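Local coordinates for protein Ta0487 (Thermoplasma acidophilum, PDB 3KBQ) that is of unknown function but belongs to the CinA family, this chain being its probable molybdopterin-binding domain, at residues Leu65-Gly70 and Ile148-Val153. Numbering follows the deposited sequence.
Sequences LVVSSG and IILPGV
V66, S68 and G70 reach across to I148 and L150 in the alternating pattern that defines neighbouring parallel strands. I148 N donates to V66 O at 2.9 Å, and S68 N to I148 O. Further along the bonds bend: L150 N lies above the carbonyl plane of S68, with an N-H...O angle of 140°, and G70 N comes to L150 O at 3.1 Å. CA-H...O contacts from V67 to I148 O and from S69 to L150 O fill in between.

Near the ends of the strands a water bridges the two chains. It accepts from S68 OG at 2.9 Å and donates to both G70 O and L150 O, so L150 O is gripped by water and amide together. With chi1 at 68°, S68 OG sits between its own backbone N and carbonyl carbon, turned to this water and resting against I149, 3.6 Å from its CG2. Beyond, the CA atoms of G70 and G152 are 3.6 Å apart, an approach that suits a glycine at G152; G70 has a separate reason, its positive phi of 103°. A sulfate ion, probably from the crystallisation liquor, lies about 4 Å from G70 and may mark a pocket.

V67, I148 and L150 make an apolar face: the V67 and L150 side chains cross at an angle, CG1 of V67 meeting CD1 of L150 at 3.7 Å. S69, on the same face, brings CB to 3.6 Å from P151 O, while its OG bonds weakly to N24.

Helices 23-34 and 154-163 cover that face through I28 and M157, while F56 of helix 49-62 packs on V66 and S68 opposite. The two strands are the middle pair of the mixed six-stranded sheet of an alpha/beta/alpha sandwich, flanked by strands 5-11 and 137-142.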
ATOM      1  N   LEU B  65      -2.358  -7.619  14.169  1.00 21.97           N
ATOM      2  CA  LEU B  65      -1.984  -6.265  14.581  1.00 22.37           C
ATOM      3  C   LEU B  65      -1.972  -5.418  13.318  1.00 21.66           C
ATOM      4  O   LEU B  65      -1.348  -5.799  12.306  1.00 22.46           O
ATOM      5  CB  LEU B  65      -0.591  -6.233  15.205  1.00 21.82           C
ATOM      6  CG  LEU B  65       0.029  -4.819  15.377  1.00 24.48           C
ATOM      7  CD1 LEU B  65      -0.770  -3.969  16.361  1.00 20.10           C
ATOM      8  CD2 LEU B  65       1.447  -4.940  15.884  1.00 22.35           C
ATOM      9  N   VAL B  66      -2.674  -4.297  13.367  1.00 20.96           N
ATOM     10  CA  VAL B  66      -2.832  -3.418  12.211  1.00 20.31           C
ATOM     11  C   VAL B  66      -2.402  -2.033  12.641  1.00 20.90           C
ATOM     12  O   VAL B  66      -2.871  -1.517  13.683  1.00 19.90           O
ATOM     13  CB  VAL B  66      -4.328  -3.407  11.737  1.00 20.07           C
ATOM     14  CG1 VAL B  66      -4.557  -2.393  10.617  1.00 20.83           C
ATOM     15  CG2 VAL B  66      -4.721  -4.831  11.239  1.00 20.57           C
ATOM     16  N   VAL B  67      -1.467  -1.419  11.899  1.00 19.98           N
ATOM     17  CA  VAL B  67      -1.068  -0.048  12.265  1.00 21.14           C
ATOM     18  C   VAL B  67      -1.340   0.860  11.094  1.00 21.47           C
ATOM     19  O   VAL B  67      -0.918   0.531   9.963  1.00 21.51           O
ATOM     20  CB  VAL B  67       0.471   0.051  12.640  1.00 21.86           C
ATOM     21  CG1 VAL B  67       0.826   1.486  13.095  1.00 20.34           C
ATOM     22  CG2 VAL B  67       0.877  -1.000  13.719  1.00 22.11           C
ATOM     23  N   SER B  68      -2.093   1.947  11.308  1.00 21.98           N
ATOM     24  CA  SER B  68      -2.368   2.934  10.239  1.00 23.29           C
ATOM     25  C   SER B  68      -1.700   4.270  10.569  1.00 22.92           C
ATOM     26  O   SER B  68      -1.486   4.603  11.747  1.00 22.53           O
ATOM     27  CB  SER B  68      -3.867   3.194  10.007  1.00 22.19           C
ATOM     28  OG  SER B  68      -4.451   3.865  11.128  1.00 29.57           O
ATOM     29  N   SER B  69      -1.333   5.030   9.546  1.00 23.03           N
ATOM     30  CA  SER B  69      -0.998   6.421   9.798  1.00 23.99           C
ATOM     31  C   SER B  69      -1.647   7.315   8.760  1.00 24.19           C
ATOM     32  O   SER B  69      -1.846   6.907   7.605  1.00 23.33           O
ATOM     33  CB  SER B  69       0.507   6.659   9.809  1.00 25.04           C
ATOM     34  OG  SER B  69       0.999   6.573   8.477  1.00 28.21           O
ATOM     35  N   GLY B  70      -1.916   8.560   9.157  1.00 22.41           N
ATOM     36  CA  GLY B  70      -2.524   9.494   8.256  1.00 22.67           C
ATOM     37  C   GLY B  70      -4.011   9.692   8.519  1.00 22.47           C
ATOM     38  O   GLY B  70      -4.685   8.802   8.994  1.00 22.48           O
ATOM     39  N   ILE B 148      -3.729   0.085  15.906  1.00 22.53           N
ATOM     40  CA  ILE B 148      -3.091   1.341  16.354  1.00 22.74           C
ATOM     41  C   ILE B 148      -3.273   2.368  15.230  1.00 22.49           C
ATOM     42  O   ILE B 148      -2.838   2.132  14.089  1.00 21.25           O
ATOM     43  CB  ILE B 148      -1.576   1.131  16.581  1.00 23.07           C
ATOM     44  CG1 ILE B 148      -1.319   0.063  17.661  1.00 22.51           C
ATOM     45  CG2 ILE B 148      -0.877   2.438  16.949  1.00 23.90           C
ATOM     46  CD1 ILE B 148      -1.223   0.649  19.028  1.00 33.82           C
ATOM     47  N   ILE B 149      -3.899   3.498  15.539  1.00 21.98           N
ATOM     48  CA  ILE B 149      -4.251   4.488  14.510  1.00 22.26           C
ATOM     49  C   ILE B 149      -3.462   5.751  14.861  1.00 23.10           C
ATOM     50  O   ILE B 149      -3.634   6.289  15.973  1.00 22.72           O
ATOM     51  CB  ILE B 149      -5.790   4.710  14.493  1.00 23.16           C
ATOM     52  CG1 ILE B 149      -6.516   3.411  14.108  1.00 23.32           C
ATOM     53  CG2 ILE B 149      -6.216   5.893  13.533  1.00 22.04           C
ATOM     54  CD1 ILE B 149      -8.068   3.519  14.321  1.00 22.60           C
ATOM     55  N   LEU B 150      -2.582   6.180  13.944  1.00 22.97           N
ATOM     56  CA  LEU B 150      -1.564   7.208  14.223  1.00 23.68           C
ATOM     57  C   LEU B 150      -1.725   8.387  13.280  1.00 24.89           C
ATOM     58  O   LEU B 150      -2.302   8.216  12.203  1.00 24.23           O
ATOM     59  CB  LEU B 150      -0.170   6.624  14.051  1.00 23.58           C
ATOM     60  CG  LEU B 150       0.176   5.404  14.926  1.00 23.22           C
ATOM     61  CD1 LEU B 150       1.558   4.824  14.594  1.00 24.58           C
ATOM     62  CD2 LEU B 150       0.073   5.867  16.352  1.00 25.14           C
ATOM     63  N   PRO B 151      -1.257   9.584  13.691  1.00 26.34           N
ATOM     64  CA  PRO B 151      -1.196  10.766  12.794  1.00 27.06           C
ATOM     65  C   PRO B 151      -0.234  10.510  11.668  1.00 26.53           C
ATOM     66  O   PRO B 151       0.646   9.637  11.772  1.00 25.71           O
ATOM     67  CB  PRO B 151      -0.585  11.866  13.661  1.00 26.89           C
ATOM     68  CG  PRO B 151      -0.847  11.441  15.099  1.00 26.75           C
ATOM     69  CD  PRO B 151      -0.859   9.912  15.067  1.00 27.02           C
ATOM     70  N   GLY B 152      -0.369  11.285  10.601  1.00 27.13           N
ATOM     71  CA  GLY B 152       0.498  11.059   9.422  1.00 27.17           C
ATOM     72  C   GLY B 152       1.767  11.905   9.510  1.00 27.16           C
ATOM     73  O   GLY B 152       2.720  11.692   8.770  1.00 26.78           O
ATOM     74  N   VAL B 153       1.772  12.896  10.383  1.00 26.48           N
ATOM     75  CA  VAL B 153       3.015  13.678  10.603  1.00 28.50           C
ATOM     76  C   VAL B 153       4.124  12.773  11.198  1.00 27.36           C
ATOM     77  O   VAL B 153       3.958  12.285  12.312  1.00 27.46           O
ATOM     78  CB  VAL B 153       2.742  14.870  11.521  1.00 28.27           C
ATOM     79  CG1 VAL B 153       4.084  15.616  11.894  1.00 30.69           C
ATOM     80  CG2 VAL B 153       1.745  15.834  10.817  1.00 31.29           C
TER
HETATM   81  O   HOH W   1      -4.076   6.670  10.768  1.00 22.62           O